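Local coordinates for folylpolyglutamate synthase protein FOLC (Mycobacterium tuberculosis, PDB 2VOS) that probably adds glutamate to dihydropteroate to make dihydrofolate, and further glutamates to tetrahydrofolate, at the expense of ATP, at residues Ser66-Gly71 with Ala183-Asn188. Numbering follows the deposited sequence.
Sequences SIHIAG and ATNVIN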
# COMPACT_ATOMS: atom_id res chain seq x y z
N SER A 66 -8.11 15.55 6.70
CA SER A 66 -7.48 14.31 6.22
C SER A 66 -6.10 14.59 5.68
O SER A 66 -5.79 15.70 5.21
CB SER A 66 -8.26 13.70 5.02
OG SER A 66 -9.56 13.19 5.37
N ILE A 67 -5.28 13.56 5.68
CA ILE A 67 -4.04 13.57 4.94
C ILE A 67 -4.22 12.48 3.88
O ILE A 67 -4.57 11.32 4.21
CB ILE A 67 -2.86 13.18 5.89
CG1 ILE A 67 -2.73 14.21 7.03
CG2 ILE A 67 -1.53 12.98 5.12
CD1 ILE A 67 -1.90 13.65 8.22
N HIS A 68 -4.02 12.86 2.62
CA HIS A 68 -4.53 12.16 1.47
C HIS A 68 -3.33 11.70 0.66
O HIS A 68 -2.45 12.48 0.32
CB HIS A 68 -5.44 13.10 0.66
CG HIS A 68 -6.36 12.39 -0.30
ND1 HIS A 68 -7.18 13.06 -1.19
CD2 HIS A 68 -6.61 11.07 -0.48
CE1 HIS A 68 -7.89 12.18 -1.88
NE2 HIS A 68 -7.56 10.97 -1.46
N ILE A 69 -3.27 10.40 0.35
CA ILE A 69 -2.04 9.86 -0.17
C ILE A 69 -2.22 9.15 -1.53
O ILE A 69 -3.06 8.23 -1.65
CB ILE A 69 -1.41 8.83 0.87
CG1 ILE A 69 -1.11 9.55 2.22
CG2 ILE A 69 -0.21 8.13 0.31
CD1 ILE A 69 -1.12 8.56 3.44
N ALA A 70 -1.43 9.57 -2.53
CA ALA A 70 -1.47 8.95 -3.89
C ALA A 70 -0.06 8.62 -4.27
O ALA A 70 0.91 8.99 -3.56
CB ALA A 70 -2.12 9.91 -4.89
N GLY A 71 0.10 7.83 -5.34
CA GLY A 71 1.43 7.52 -5.83
C GLY A 71 1.41 6.10 -6.33
O GLY A 71 0.35 5.46 -6.31
N ALA A 183 -12.67 7.52 -5.81
CA ALA A 183 -13.79 7.75 -4.89
C ALA A 183 -13.37 8.55 -3.63
O ALA A 183 -14.20 9.23 -3.05
CB ALA A 183 -14.46 6.36 -4.47
N THR A 184 -12.10 8.48 -3.23
CA THR A 184 -11.68 9.19 -2.01
C THR A 184 -11.57 10.69 -2.27
O THR A 184 -11.41 11.47 -1.34
CB THR A 184 -10.24 8.71 -1.52
OG1 THR A 184 -9.27 8.90 -2.58
CG2 THR A 184 -10.28 7.20 -1.16
N ASN A 185 -11.64 11.09 -3.54
CA ASN A 185 -11.28 12.48 -3.87
C ASN A 185 -12.46 13.46 -3.64
O ASN A 185 -12.74 14.29 -4.47
CB ASN A 185 -10.73 12.58 -5.29
CG ASN A 185 -9.94 13.86 -5.52
OD1 ASN A 185 -9.35 14.40 -4.58
ND2 ASN A 185 -9.92 14.34 -6.76
N VAL A 186 -13.11 13.37 -2.49
CA VAL A 186 -14.21 14.24 -2.15
C VAL A 186 -13.91 14.87 -0.79
O VAL A 186 -14.84 15.27 -0.08
CB VAL A 186 -15.55 13.40 -2.02
CG1 VAL A 186 -16.04 13.05 -3.37
CG2 VAL A 186 -15.33 12.11 -1.18
N ILE A 187 -12.62 14.95 -0.41
CA ILE A 187 -12.24 15.42 0.91
C ILE A 187 -11.48 16.76 1.01
O ILE A 187 -11.40 17.33 2.16
CB ILE A 187 -11.45 14.37 1.67
CG1 ILE A 187 -10.27 13.84 0.84
CG2 ILE A 187 -12.39 13.25 2.02
CD1 ILE A 187 -9.39 12.78 1.63
N ASN A 188 -10.94 17.26 -0.13
CA ASN A 188 -10.29 18.55 -0.14
C ASN A 188 -9.19 18.55 0.93
O ASN A 188 -9.12 19.46 1.73
CB ASN A 188 -11.35 19.64 0.13
CG ASN A 188 -10.86 21.05 -0.13
OD1 ASN A 188 -9.95 21.29 -0.94
ND2 ASN A 188 -11.47 22.02 0.54
O HOH W 1 -9.89 17.03 4.66
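In the ATP-binding domain of this Mur ligase relative, the central strand 66-70 leads into the nucleotide-binding loop, and the loop joining strands 170-174 and 191-194 folds over one side of it, where His68 meets Thr184 and Ile187. With CG anti to the backbone N (chi1 -162°), the imidazole of His68 reaches across to the loop. Its NE2 donates a hydrogen bond to Thr184 OG1 at 2.9 Å; the bond is fairly straight (159°), and the hydroxyl oxygen lies almost in the ring plane. That oxygen is also hydrogen-bonded to Asp182, so an Asp-Thr-His chain of hydrogen bonds helps, together with Ile187 over one face, to set the ring's rotation, and the nearby carboxylate probably polarises the hydroxyl as an acceptor. One face of the imidazole is covered by the end of Ile187: CD1 sits over the ring centre, 3.6 Å from the centroid, in a CH-pi contact. The same methyl also touches Ser66 CB at 3.7 Å, wedged between the side chains of Ser66 and His68. Near the start of the strand, a water links the backbones, donating to Ile187 O at 2.9 Å and weakly accepting from Ser66 N. The contact does not reach the ADP site itself: the side chain of Lys75, which binds ADP, is about 8 Å from that of His68. The connection from strand 170-174 to strand 191-194 thus passes over strand 66-70, which lies between them and feeds the P-loop, as fits the parallel-stranded P-loop NTPase fold of Mur ligase middle domains.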